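Local structure of cyclohexadienyl dehydratase (Synthetic construct, 5JOS) at residues 167-171 and 172-176; 122-125 and 126-130; 230-234 and 235-239; 91-94 and 95-98; 71-74 and 75-79. The protein probably catalyses the dehydration and decarboxylation of prephenate and arogenate in phenylalanine biosynthesis, using a fold inherited from the periplasmic solute-binding proteins. One frame throughout, in Å; residues are numbered along the deposited sequence.

All five contacts are local turns at helix ends: contacts 2, 4 and 5 at helix starts, contact 1 at a helix end, contact 3 between two helices. Contacts 1 and 2 are neighbours, with centres about 17 Å apart, and D176 O comes within 4.1 Å of F123 CE2. Contacts 4 and 5 pair up likewise, centres about 12 Å apart, with R96 NH2 3.5 Å from W71 CE3. Between the pairs the centres lie about 31 to 42 Å apart, and contact 3 is about 25 Å or more from every other centre. In contact 1 the E169 side chain is about 14 Å from bound benzoic acid and that of A171 about 9 Å from the sodium ion.

Contact 1: residues 167-171 and 172-176; sequences FQEVA and SGRAD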
loop_
_atom_site.group_PDB
_atom_site.type_symbol
_atom_site.label_atom_id
_atom_site.label_comp_id
_atom_site.label_asym_id
_atom_site.label_seq_id
_atom_site.Cartn_x
_atom_site.Cartn_y
_atom_site.Cartn_z
ATOM N N PHE A 167 16.405 -3.202 14.338
ATOM C CA PHE A 167 16.464 -4.137 13.223
ATOM C C PHE A 167 17.746 -4.978 13.255
ATOM O O PHE A 167 17.783 -6.127 12.843
ATOM C CB PHE A 167 16.306 -3.411 11.879
ATOM C CG PHE A 167 17.447 -2.556 11.507
ATOM C CD1 PHE A 167 18.457 -3.058 10.758
ATOM C CD2 PHE A 167 17.515 -1.247 11.916
ATOM C CE1 PHE A 167 19.580 -2.289 10.394
ATOM C CE2 PHE A 167 18.591 -0.468 11.575
ATOM C CZ PHE A 167 19.640 -0.971 10.815
ATOM N N GLN A 168 18.814 -4.343 13.721
ATOM C CA GLN A 168 20.106 -4.967 13.807
ATOM C C GLN A 168 20.190 -5.977 14.939
ATOM O O GLN A 168 20.957 -6.946 14.851
ATOM C CB GLN A 168 21.154 -3.872 13.997
ATOM C CG GLN A 168 22.531 -4.384 13.875
ATOM C CD GLN A 168 22.743 -5.176 12.584
ATOM O OE1 GLN A 168 22.464 -4.668 11.476
ATOM N NE2 GLN A 168 23.227 -6.434 12.725
ATOM N N GLU A 169 19.389 -5.787 15.993
ATOM C CA GLU A 169 19.242 -6.837 17.004
ATOM C C GLU A 169 18.654 -8.095 16.396
ATOM O O GLU A 169 19.006 -9.176 16.806
ATOM C CB GLU A 169 18.305 -6.405 18.119
ATOM C CG GLU A 169 18.793 -5.187 18.892
ATOM C CD GLU A 169 20.127 -5.418 19.505
ATOM O OE1 GLU A 169 20.246 -6.352 20.286
ATOM O OE2 GLU A 169 21.079 -4.696 19.167
ATOM N N VAL A 170 17.667 -7.958 15.498
ATOM C CA VAL A 170 17.112 -9.120 14.823
ATOM C C VAL A 170 18.186 -9.815 13.976
ATOM O O VAL A 170 18.377 -10.997 14.083
ATOM C CB VAL A 170 15.866 -8.766 13.976
ATOM C CG1 VAL A 170 15.394 -9.942 13.161
ATOM C CG2 VAL A 170 14.733 -8.348 14.911
ATOM N N ALA A 171 18.853 -9.060 13.116
ATOM C CA ALA A 171 19.840 -9.570 12.197
ATOM C C ALA A 171 20.930 -10.255 12.890
ATOM O O ALA A 171 21.425 -11.203 12.336
ATOM C CB ALA A 171 20.485 -8.469 11.360
ATOM N N SER A 172 21.374 -9.739 14.037
ATOM C CA SER A 172 22.553 -10.305 14.677
ATOM C C SER A 172 22.083 -11.446 15.551
ATOM O O SER A 172 22.885 -12.067 16.171
ATOM C CB SER A 172 23.215 -9.253 15.586
ATOM O OG SER A 172 22.215 -8.909 16.586
ATOM N N GLY A 173 20.791 -11.708 15.678
ATOM C CA GLY A 173 20.356 -12.918 16.409
ATOM C C GLY A 173 20.111 -12.663 17.883
ATOM O O GLY A 173 19.948 -13.612 18.686
ATOM N N ARG A 174 20.043 -11.393 18.253
ATOM C CA ARG A 174 19.774 -11.049 19.630
ATOM C C ARG A 174 18.294 -10.877 19.898
ATOM O O ARG A 174 17.923 -10.657 21.010
ATOM C CB ARG A 174 20.620 -9.823 20.091
ATOM C CG ARG A 174 22.159 -10.088 20.119
ATOM C CD ARG A 174 22.974 -8.870 20.627
ATOM N NE ARG A 174 22.811 -7.695 19.749
ATOM C CZ ARG A 174 23.616 -7.377 18.736
ATOM N NH1 ARG A 174 24.667 -8.109 18.444
ATOM N NH2 ARG A 174 23.367 -6.314 17.990
ATOM N N ALA A 175 17.446 -10.843 18.856
ATOM C CA ALA A 175 15.994 -10.877 18.994
ATOM C C ALA A 175 15.544 -11.616 17.772
ATOM O O ALA A 175 16.317 -11.781 16.804
ATOM C CB ALA A 175 15.426 -9.488 18.966
ATOM N N ASP A 176 14.301 -11.991 17.758
ATOM C CA ASP A 176 13.763 -12.815 16.656
ATOM C C ASP A 176 12.764 -12.116 15.729
ATOM O O ASP A 176 12.654 -12.468 14.539
ATOM C CB ASP A 176 12.977 -13.972 17.266
ATOM C CG ASP A 176 13.886 -14.933 18.039
ATOM O OD1 ASP A 176 14.950 -15.211 17.487
ATOM O OD2 ASP A 176 13.614 -15.301 19.184
#
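R174 folds back over the end of helix 166-171 to grip E169. Its CB already sits 3.5 Å from E169 OE1, and CD passes the same oxygen. A bend at chi3 (-62°) then turns the guanidinium side-on to the carboxylate: NE bonds E169 OE1 at 2.9 Å, nearly straight at 165°, and NH2 bonds E169 OE2 at 3.0 Å. Both oxygens lie in the guanidinium plane but are met from above the carboxylate plane, the two groups being turned 47° apart. This two-point salt bridge fixes the rotation of both ends. S172 OG stands 3.0 Å above the guanidinium plane, over its centre, and donates to Q168 O at 2.9 Å in the carbonyl plane; S172 N binds that same oxygen. The backbone beneath forms a Schellman motif, in which G173, with positive phi, sends its N to V170 O (3.0 Å) while R174 N reaches E169 O (2.8 Å). Beyond it the chain runs on toward strand 177-181. V170 CG2 meets A175 CB at 4.3 Å on the buried side, and the D176 carboxylate is held by salt bridges to R116 and R135.

Contact 2: residues 122-125 and 126-130; sequences KFKS and LEDIN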
loop_
_atom_site.group_PDB
_atom_site.type_symbol
_atom_site.label_atom_id
_atom_site.label_comp_id
_atom_site.label_asym_id
_atom_site.label_seq_id
_atom_site.Cartn_x
_atom_site.Cartn_y
_atom_site.Cartn_z
ATOM N N LYS A 122 9.191 -19.278 8.739
ATOM C CA LYS A 122 8.929 -19.727 10.066
ATOM C C LYS A 122 8.017 -18.789 10.818
ATOM O O LYS A 122 7.382 -19.233 11.744
ATOM C CB LYS A 122 10.242 -19.886 10.784
ATOM C CG LYS A 122 10.094 -19.851 12.259
ATOM C CD LYS A 122 11.430 -20.045 12.938
ATOM C CE LYS A 122 11.138 -20.323 14.406
ATOM N NZ LYS A 122 12.356 -20.437 15.230
ATOM N N PHE A 123 7.949 -17.505 10.463
ATOM C CA PHE A 123 7.060 -16.613 11.166
ATOM C C PHE A 123 6.084 -15.995 10.181
ATOM O O PHE A 123 6.336 -14.909 9.626
ATOM C CB PHE A 123 7.855 -15.506 11.855
ATOM C CG PHE A 123 8.728 -15.980 12.989
ATOM C CD1 PHE A 123 8.172 -16.480 14.137
ATOM C CD2 PHE A 123 10.109 -15.828 12.935
ATOM C CE1 PHE A 123 8.973 -16.877 15.215
ATOM C CE2 PHE A 123 10.924 -16.190 13.993
ATOM C CZ PHE A 123 10.363 -16.717 15.147
ATOM N N LYS A 124 4.964 -16.659 9.943
ATOM C CA LYS A 124 4.034 -16.132 8.958
ATOM C C LYS A 124 2.633 -15.899 9.442
ATOM O O LYS A 124 1.793 -15.394 8.693
ATOM C CB LYS A 124 4.070 -16.920 7.653
ATOM C CG LYS A 124 4.333 -18.405 7.741
ATOM C CD LYS A 124 3.901 -19.056 6.423
ATOM C CE LYS A 124 4.136 -20.566 6.378
ATOM N NZ LYS A 124 5.540 -20.884 5.957
ATOM N N SER A 125 2.384 -16.215 10.697
ATOM C CA SER A 125 1.102 -15.946 11.308
ATOM C C SER A 125 1.320 -15.437 12.722
ATOM O O SER A 125 2.452 -15.508 13.291
ATOM C CB SER A 125 0.265 -17.215 11.379
ATOM O OG SER A 125 0.964 -18.137 12.186
ATOM N N LEU A 126 0.229 -14.903 13.263
ATOM C CA LEU A 126 0.173 -14.523 14.645
ATOM C C LEU A 126 0.610 -15.716 15.508
ATOM O O LEU A 126 1.457 -15.564 16.382
ATOM C CB LEU A 126 -1.230 -14.073 14.997
ATOM C CG LEU A 126 -1.400 -13.617 16.438
ATOM C CD1 LEU A 126 -0.601 -12.384 16.661
ATOM C CD2 LEU A 126 -2.880 -13.347 16.708
ATOM N N GLU A 127 0.108 -16.904 15.184
ATOM C CA GLU A 127 0.338 -18.107 15.975
ATOM C C GLU A 127 1.831 -18.411 16.033
ATOM O O GLU A 127 2.340 -18.859 17.046
ATOM C CB GLU A 127 -0.421 -19.346 15.393
ATOM C CG GLU A 127 -1.969 -19.298 15.430
ATOM C CD GLU A 127 -2.619 -18.038 14.750
ATOM O OE1 GLU A 127 -2.173 -17.567 13.653
ATOM O OE2 GLU A 127 -3.607 -17.491 15.312
ATOM N N ASP A 128 2.505 -18.238 14.915
ATOM C CA ASP A 128 3.911 -18.584 14.813
ATOM C C ASP A 128 4.746 -17.679 15.705
ATOM O O ASP A 128 5.825 -18.040 16.149
ATOM C CB ASP A 128 4.380 -18.350 13.368
ATOM C CG ASP A 128 3.844 -19.375 12.441
ATOM O OD1 ASP A 128 3.163 -20.231 12.965
ATOM O OD2 ASP A 128 4.075 -19.324 11.224
ATOM N N ILE A 129 4.249 -16.465 15.898
ATOM C CA ILE A 129 5.014 -15.411 16.538
ATOM C C ILE A 129 4.721 -15.360 18.030
ATOM O O ILE A 129 5.643 -15.149 18.828
ATOM C CB ILE A 129 4.796 -14.031 15.839
ATOM C CG1 ILE A 129 5.342 -14.107 14.394
ATOM C CG2 ILE A 129 5.471 -12.908 16.616
ATOM C CD1 ILE A 129 4.777 -13.072 13.469
ATOM N N ASN A 130 3.459 -15.528 18.390
ATOM C CA ASN A 130 3.040 -15.497 19.760
ATOM C C ASN A 130 3.396 -16.826 20.491
ATOM O O ASN A 130 2.512 -17.577 20.903
ATOM C CB ASN A 130 1.545 -15.284 19.767
ATOM C CG ASN A 130 1.021 -15.027 21.149
ATOM O OD1 ASN A 130 1.684 -14.452 22.000
ATOM N ND2 ASN A 130 -0.172 -15.478 21.381
#
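S125 is the N-cap of the short helix 126-129, and its OG takes the hydrogen bond from D128 N at 3.1 Å, with an N-H...O angle of 150°; its chi1 of 62° places OG between the backbone N and the carbonyl carbon, turned toward the first helical turn. S125 O receives weak bonds from D128 N and I129 N, so the start of the helix is held by both oxygens of one residue. The tightly packed part lies beneath. F123 CD1 meets I129 CG1 at 3.7 Å, and the edge of the same ring faces D128 O, which lies near the ring plane 3.5 Å from CD1. Inward, F123 packs on V115 and I129 on P113, both of strand 111-116, which ties the turn to the central sheet. The solvent side is looser. E127 OE1 merely touches S125 CB at 3.4 Å, and the exposed K124 chain brushes D128 OD2 with CG while its NZ turns to D121 O. One oxygen of the D128 carboxylate has a definite partner: K124 N donates to D128 OD2 at 3.1 Å, almost straight at 170°, on the anti side of the carboxylate and a little out of its plane.

Contact 3: residues 230-234 and 235-239; sequences QMKQQ and GTYEK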
loop_
_atom_site.group_PDB
_atom_site.type_symbol
_atom_site.label_atom_id
_atom_site.label_comp_id
_atom_site.label_asym_id
_atom_site.label_seq_id
_atom_site.Cartn_x
_atom_site.Cartn_y
_atom_site.Cartn_z
ATOM N N GLN A 230 -9.176 -8.506 -11.735
ATOM C CA GLN A 230 -8.543 -9.222 -12.816
ATOM C C GLN A 230 -7.023 -9.198 -12.685
ATOM O O GLN A 230 -6.333 -10.156 -12.882
ATOM C CB GLN A 230 -8.930 -8.560 -14.127
ATOM C CG GLN A 230 -8.101 -8.960 -15.312
ATOM C CD GLN A 230 -8.686 -8.414 -16.611
ATOM O OE1 GLN A 230 -9.589 -9.020 -17.216
ATOM N NE2 GLN A 230 -8.149 -7.284 -17.056
ATOM N N MET A 231 -6.541 -8.043 -12.337
ATOM C CA MET A 231 -5.173 -7.808 -12.027
ATOM C C MET A 231 -4.620 -8.697 -10.888
ATOM O O MET A 231 -3.501 -9.256 -10.961
ATOM C CB MET A 231 -5.154 -6.394 -11.633
ATOM C CG MET A 231 -3.936 -5.677 -11.874
ATOM S SD MET A 231 -3.531 -5.127 -13.551
ATOM C CE MET A 231 -2.536 -3.817 -12.884
ATOM N N LYS A 232 -5.401 -8.847 -9.841
ATOM C CA LYS A 232 -5.027 -9.829 -8.812
ATOM C C LYS A 232 -4.935 -11.214 -9.363
ATOM O O LYS A 232 -3.946 -11.911 -9.154
ATOM C CB LYS A 232 -5.978 -9.821 -7.627
ATOM C CG LYS A 232 -5.628 -8.663 -6.742
ATOM C CD LYS A 232 -6.776 -8.182 -5.895
ATOM C CE LYS A 232 -6.743 -6.664 -5.924
ATOM N NZ LYS A 232 -7.195 -6.104 -4.631
ATOM N N GLN A 233 -5.978 -11.603 -10.078
ATOM C CA GLN A 233 -6.116 -12.976 -10.519
ATOM C C GLN A 233 -5.012 -13.383 -11.432
ATOM O O GLN A 233 -4.517 -14.497 -11.313
ATOM C CB GLN A 233 -7.464 -13.221 -11.231
ATOM C CG GLN A 233 -8.607 -13.381 -10.247
ATOM C CD GLN A 233 -8.509 -14.705 -9.500
ATOM O OE1 GLN A 233 -8.113 -14.746 -8.333
ATOM N NE2 GLN A 233 -8.839 -15.808 -10.186
ATOM N N GLN A 234 -4.600 -12.523 -12.355
ATOM C CA GLN A 234 -3.528 -12.961 -13.237
ATOM C C GLN A 234 -2.101 -12.720 -12.717
ATOM O O GLN A 234 -1.137 -12.964 -13.435
ATOM C CB GLN A 234 -3.689 -12.349 -14.579
ATOM C CG GLN A 234 -3.223 -10.932 -14.640
ATOM C CD GLN A 234 -4.132 -10.145 -15.550
ATOM O OE1 GLN A 234 -4.920 -10.737 -16.317
ATOM N NE2 GLN A 234 -4.077 -8.800 -15.434
ATOM N N GLY A 235 -1.953 -12.252 -11.491
ATOM C CA GLY A 235 -0.617 -12.260 -10.868
ATOM C C GLY A 235 0.112 -10.949 -11.018
ATOM O O GLY A 235 1.256 -10.830 -10.597
ATOM N N THR A 236 -0.548 -9.950 -11.585
ATOM C CA THR A 236 0.132 -8.702 -11.839
ATOM C C THR A 236 0.456 -7.989 -10.523
ATOM O O THR A 236 1.518 -7.398 -10.423
ATOM C CB THR A 236 -0.723 -7.791 -12.736
ATOM O OG1 THR A 236 -1.285 -8.618 -13.749
ATOM C CG2 THR A 236 0.139 -6.665 -13.349
ATOM N N TYR A 237 -0.420 -8.023 -9.520
ATOM C CA TYR A 237 -0.039 -7.366 -8.271
ATOM C C TYR A 237 1.141 -8.115 -7.585
ATOM O O TYR A 237 1.982 -7.468 -6.939
ATOM C CB TYR A 237 -1.171 -7.135 -7.267
ATOM C CG TYR A 237 -1.921 -5.834 -7.548
ATOM C CD1 TYR A 237 -1.377 -4.619 -7.213
ATOM C CD2 TYR A 237 -3.127 -5.814 -8.232
ATOM C CE1 TYR A 237 -1.989 -3.419 -7.520
ATOM C CE2 TYR A 237 -3.752 -4.583 -8.547
ATOM C CZ TYR A 237 -3.184 -3.400 -8.162
ATOM O OH TYR A 237 -3.737 -2.154 -8.353
ATOM N N GLU A 238 1.201 -9.413 -7.702
ATOM C CA GLU A 238 2.318 -10.132 -7.110
ATOM C C GLU A 238 3.645 -9.615 -7.686
ATOM O O GLU A 238 4.584 -9.399 -6.954
ATOM C CB GLU A 238 2.244 -11.627 -7.406
ATOM C CG GLU A 238 1.304 -12.362 -6.518
ATOM C CD GLU A 238 1.039 -13.775 -7.010
ATOM O OE1 GLU A 238 -0.124 -14.219 -6.858
ATOM O OE2 GLU A 238 1.966 -14.429 -7.571
ATOM N N LYS A 239 3.700 -9.436 -9.006
ATOM C CA LYS A 239 4.938 -9.012 -9.687
ATOM C C LYS A 239 5.281 -7.586 -9.285
ATOM O O LYS A 239 6.414 -7.242 -9.075
ATOM C CB LYS A 239 4.772 -9.063 -11.205
ATOM C CG LYS A 239 5.322 -10.323 -11.791
ATOM C CD LYS A 239 4.318 -11.457 -11.771
ATOM C CE LYS A 239 4.342 -12.173 -13.116
ATOM N NZ LYS A 239 3.212 -13.138 -13.256
HETATM O O HOH W 1 -1.496 -10.464 -8.076
#
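G235 serves two helices at once: while its N bonds K232 O in the last turn of helix 218-233, the residue itself is the N-cap of helix 236-245. Its phi of 95° is readily adopted by glycine and lets the chain leave the first helix and start the second. The G235 N to K232 O bond, 3.1 Å long, enters from above the carbonyl plane, not on a lone pair. K232 O has a second partner, a water at 3.0 Å that donates to it and accepts from E238 N at 2.9 Å, so one water joins the end of the first helix to the first turn of the second. On the outside, the Q234 side chain starts in the position between its backbone N and carbonyl carbon (chi1 79°) and runs alongside T236, where NE2 donates to T236 OG1 at 3.3 Å (145°) with the hydroxyl near the amide plane. The buried side is apolar. M231 and Y237 cross at about a right angle, M231 CG lying 3.5 Å from Y237 CE2, while M231 CE reaches T236 CG2 at 3.9 Å. Both M231 and Y237 also touch helix 48-60, and the ring is held further by Y237 OH bonding to Y211 OH. K232 NZ instead reaches P105 O, leaving at most a weak cation-pi attraction to the ring. With T236 N bonding weakly to M231 O, the pattern is that of a Schellman motif.

Contact 4: residues 91-94 and 95-98; sequences TVTP and ERQK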
loop_
_atom_site.group_PDB
_atom_site.type_symbol
_atom_site.label_atom_id
_atom_site.label_comp_id
_atom_site.label_asym_id
_atom_site.label_seq_id
_atom_site.Cartn_x
_atom_site.Cartn_y
_atom_site.Cartn_z
ATOM N N THR A 91 -3.864 6.173 1.116
ATOM C CA THR A 91 -4.503 5.386 2.166
ATOM C C THR A 91 -5.987 5.790 2.293
ATOM O O THR A 91 -6.309 6.972 2.245
ATOM C CB THR A 91 -3.850 5.687 3.525
ATOM O OG1 THR A 91 -2.455 5.341 3.461
ATOM C CG2 THR A 91 -4.467 4.903 4.597
ATOM N N VAL A 92 -6.833 4.803 2.484
ATOM C CA VAL A 92 -8.253 4.986 2.690
ATOM C C VAL A 92 -8.482 5.487 4.095
ATOM O O VAL A 92 -8.249 4.769 5.016
ATOM C CB VAL A 92 -9.000 3.679 2.542
ATOM C CG1 VAL A 92 -10.503 3.907 2.712
ATOM C CG2 VAL A 92 -8.777 3.076 1.188
ATOM N N THR A 93 -8.831 6.738 4.248
ATOM C CA THR A 93 -9.115 7.317 5.554
ATOM C C THR A 93 -10.574 7.803 5.589
ATOM O O THR A 93 -11.147 8.146 4.526
ATOM C CB THR A 93 -8.198 8.524 5.829
ATOM O OG1 THR A 93 -8.457 9.557 4.885
ATOM C CG2 THR A 93 -6.674 8.182 5.707
ATOM N N PRO A 94 -11.179 7.856 6.766
ATOM C CA PRO A 94 -12.520 8.384 6.881
ATOM C C PRO A 94 -12.603 9.794 6.295
ATOM O O PRO A 94 -13.527 10.108 5.577
ATOM C CB PRO A 94 -12.751 8.429 8.417
ATOM C CG PRO A 94 -11.787 7.410 8.979
ATOM C CD PRO A 94 -10.604 7.447 8.076
ATOM N N GLU A 95 -11.673 10.674 6.624
ATOM C CA GLU A 95 -11.735 12.007 6.040
ATOM C C GLU A 95 -11.788 11.961 4.512
ATOM O O GLU A 95 -12.487 12.781 3.878
ATOM C CB GLU A 95 -10.602 12.932 6.539
ATOM C CG GLU A 95 -10.074 14.000 5.541
ATOM C CD GLU A 95 -8.666 14.582 5.934
ATOM O OE1 GLU A 95 -7.601 14.234 5.250
ATOM O OE2 GLU A 95 -8.652 15.381 6.948
ATOM N N ARG A 96 -11.025 11.062 3.902
ATOM C CA ARG A 96 -10.983 11.006 2.458
ATOM C C ARG A 96 -12.253 10.355 1.886
ATOM O O ARG A 96 -12.706 10.736 0.830
ATOM C CB ARG A 96 -9.761 10.246 1.953
ATOM C CG ARG A 96 -8.481 11.092 2.082
ATOM C CD ARG A 96 -7.200 10.257 1.977
ATOM N NE ARG A 96 -6.028 11.086 2.133
ATOM C CZ ARG A 96 -4.788 10.651 2.332
ATOM N NH1 ARG A 96 -4.530 9.353 2.307
ATOM N NH2 ARG A 96 -3.773 11.527 2.514
ATOM N N GLN A 97 -12.799 9.362 2.559
ATOM C CA GLN A 97 -14.036 8.747 2.101
ATOM C C GLN A 97 -15.229 9.624 2.157
ATOM O O GLN A 97 -16.230 9.346 1.484
ATOM C CB GLN A 97 -14.415 7.609 2.988
ATOM C CG GLN A 97 -13.429 6.478 2.782
ATOM C CD GLN A 97 -13.589 5.464 3.908
ATOM O OE1 GLN A 97 -13.306 5.770 5.102
ATOM N NE2 GLN A 97 -13.962 4.238 3.547
ATOM N N LYS A 98 -15.193 10.647 2.996
ATOM C CA LYS A 98 -16.297 11.571 3.036
ATOM C C LYS A 98 -16.488 12.327 1.744
ATOM O O LYS A 98 -17.574 12.774 1.436
ATOM C CB LYS A 98 -16.097 12.587 4.164
ATOM C CG LYS A 98 -16.593 12.034 5.482
ATOM C CD LYS A 98 -16.129 12.858 6.669
ATOM C CE LYS A 98 -16.598 14.297 6.587
ATOM N NZ LYS A 98 -16.569 14.932 7.945
HETATM O O HOH W 2 -6.986 11.639 5.507
#
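R96 lays its extended aliphatic chain across T93, CG and CD each 3.2 Å from T93 OG1, and so carries its guanidinium back to the loop. There NH1 donates to T91 O at 3.0 Å (158°), on a lone pair in the carbonyl plane, and the oxygen lies in the guanidinium plane as well. T93 is the N-cap of helix 94-97. With chi1 at 64° its OG1 faces the helix start and accepts from R96 N at 3.1 Å, while T93 O takes Q97 N at 2.8 Å, nearly in line with the carbonyl. A water extends the cap, 2.6 Å from T93 OG1 and donating to E95 OE1 at 2.7 Å. V92 CG1 touches Q97 CG at 3.9 Å on another side of the turn. In the fold, V92, R96 and Q97 pack on F102 of strand 101-102, T91 OG1 bonds K209 NZ, and V92 pairs by backbone hydrogen bonding with E208, both partners on strand 205-213.

Contact 5: residues 71-74 and 75-79; sequences WPTL and MSDLQ
A chi1 of 56° sets T73 OG1 between its backbone N and carbonyl carbon, and a chi1 of -72° swings the D77 carboxylate back beside its own backbone N, so the two side chains cross with OG1 3.2 Å from D77 OD2. T73 is the N-cap residue of helix 74-79, but OG1 does not cap a backbone N-H of the first turn. The OG1 to OD2 bond remains open, since the single proton of T73 OG1 could also go to T70 OG1; D77 OD2 in turn bonds T69 OG1. Carboxylate and hydroxyls thus gather at the N-terminal end of the helix, where D77 is probably favoured by the positive end of the helix dipole. The backbone supplies the firm bonds: D77 N to T73 O is 2.8 Å and straight (163°), whereas L78 N reaches L74 O at 3.0 Å from above the carbonyl plane. On the inner side L74, M75 and L78 all rest against M212 of strand 205-213, with L74 CG 4.3 Å from M75 SD, which joins this short helix to strand 205-213. Water does part of the capping that the T73 side chain leaves undone. One molecule donates to W71 O at 2.8 Å and accepts from M75 N at 2.9 Å; a second donates to P72 O at 3.0 Å and accepts from S76 N at 2.9 Å.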
loop_
_atom_site.group_PDB
_atom_site.type_symbol
_atom_site.label_atom_id
_atom_site.label_comp_id
_atom_site.label_asym_id
_atom_site.label_seq_id
_atom_site.Cartn_x
_atom_site.Cartn_y
_atom_site.Cartn_z
ATOM N N TRP A 71 -0.550 16.757 -1.556
ATOM C CA TRP A 71 -1.390 16.232 -0.493
ATOM C C TRP A 71 -2.408 17.254 0.020
ATOM O O TRP A 71 -3.524 16.861 0.271
ATOM C CB TRP A 71 -0.556 15.571 0.640
ATOM C CG TRP A 71 0.220 14.392 0.084
ATOM C CD1 TRP A 71 1.522 14.407 -0.371
ATOM C CD2 TRP A 71 -0.288 13.119 -0.217
ATOM N NE1 TRP A 71 1.835 13.196 -0.883
ATOM C CE2 TRP A 71 0.749 12.387 -0.821
ATOM C CE3 TRP A 71 -1.523 12.496 -0.020
ATOM C CZ2 TRP A 71 0.590 11.110 -1.242
ATOM C CZ3 TRP A 71 -1.680 11.258 -0.477
ATOM C CH2 TRP A 71 -0.619 10.548 -1.067
ATOM N N PRO A 72 -2.040 18.536 0.114
ATOM C CA PRO A 72 -2.911 19.597 0.534
ATOM C C PRO A 72 -4.019 19.902 -0.455
ATOM O O PRO A 72 -4.997 20.408 -0.068
ATOM C CB PRO A 72 -1.974 20.836 0.582
ATOM C CG PRO A 72 -0.655 20.226 0.931
ATOM C CD PRO A 72 -0.641 19.031 0.042
ATOM N N THR A 73 -3.878 19.590 -1.721
ATOM C CA THR A 73 -4.957 19.902 -2.664
ATOM C C THR A 73 -5.563 18.662 -3.281
ATOM O O THR A 73 -6.345 18.747 -4.218
ATOM C CB THR A 73 -4.388 20.724 -3.822
ATOM O OG1 THR A 73 -3.324 19.986 -4.397
ATOM C CG2 THR A 73 -3.892 22.080 -3.324
ATOM N N LEU A 74 -5.209 17.496 -2.779
ATOM C CA LEU A 74 -5.659 16.265 -3.414
ATOM C C LEU A 74 -7.180 16.197 -3.484
ATOM O O LEU A 74 -7.769 15.776 -4.491
ATOM C CB LEU A 74 -5.219 15.117 -2.563
ATOM C CG LEU A 74 -5.562 13.706 -2.983
ATOM C CD1 LEU A 74 -4.858 13.372 -4.309
ATOM C CD2 LEU A 74 -5.155 12.685 -1.919
ATOM N N MET A 75 -7.820 16.540 -2.369
ATOM C CA MET A 75 -9.241 16.317 -2.264
ATOM C C MET A 75 -9.945 17.381 -3.069
ATOM O O MET A 75 -10.910 17.045 -3.744
ATOM C CB MET A 75 -9.742 16.317 -0.788
ATOM C CG MET A 75 -9.143 15.210 0.123
ATOM S SD MET A 75 -9.223 13.593 -0.788
ATOM C CE MET A 75 -11.020 13.661 -1.221
ATOM N N SER A 76 -9.483 18.631 -3.007
ATOM C CA SER A 76 -10.206 19.684 -3.750
ATOM C C SER A 76 -9.955 19.549 -5.249
ATOM O O SER A 76 -10.885 19.744 -6.019
ATOM C CB SER A 76 -9.903 21.107 -3.223
ATOM O OG SER A 76 -8.535 21.290 -3.325
ATOM N N ASP A 77 -8.739 19.186 -5.673
ATOM C CA ASP A 77 -8.495 18.867 -7.081
ATOM C C ASP A 77 -9.419 17.769 -7.572
ATOM O O ASP A 77 -10.054 17.863 -8.629
ATOM C CB ASP A 77 -7.058 18.429 -7.339
ATOM C CG ASP A 77 -6.104 19.569 -7.233
ATOM O OD1 ASP A 77 -6.569 20.717 -7.108
ATOM O OD2 ASP A 77 -4.895 19.328 -7.159
ATOM N N LEU A 78 -9.545 16.724 -6.777
ATOM C CA LEU A 78 -10.436 15.650 -7.174
ATOM C C LEU A 78 -11.865 16.177 -7.312
ATOM O O LEU A 78 -12.551 15.883 -8.277
ATOM C CB LEU A 78 -10.410 14.527 -6.149
ATOM C CG LEU A 78 -11.342 13.337 -6.478
ATOM C CD1 LEU A 78 -10.886 12.693 -7.762
ATOM C CD2 LEU A 78 -11.404 12.269 -5.418
ATOM N N GLN A 79 -12.340 16.964 -6.349
ATOM C CA GLN A 79 -13.717 17.428 -6.445
ATOM C C GLN A 79 -13.989 18.412 -7.585
ATOM O O GLN A 79 -15.138 18.541 -8.005
ATOM C CB GLN A 79 -14.136 18.095 -5.167
ATOM C CG GLN A 79 -14.487 17.081 -4.115
ATOM C CD GLN A 79 -14.641 17.756 -2.779
ATOM O OE1 GLN A 79 -13.699 17.791 -2.000
ATOM N NE2 GLN A 79 -15.798 18.365 -2.540
HETATM O O HOH W 3 -6.301 17.161 0.025
HETATM O O HOH W 4 -7.682 19.320 -0.855
#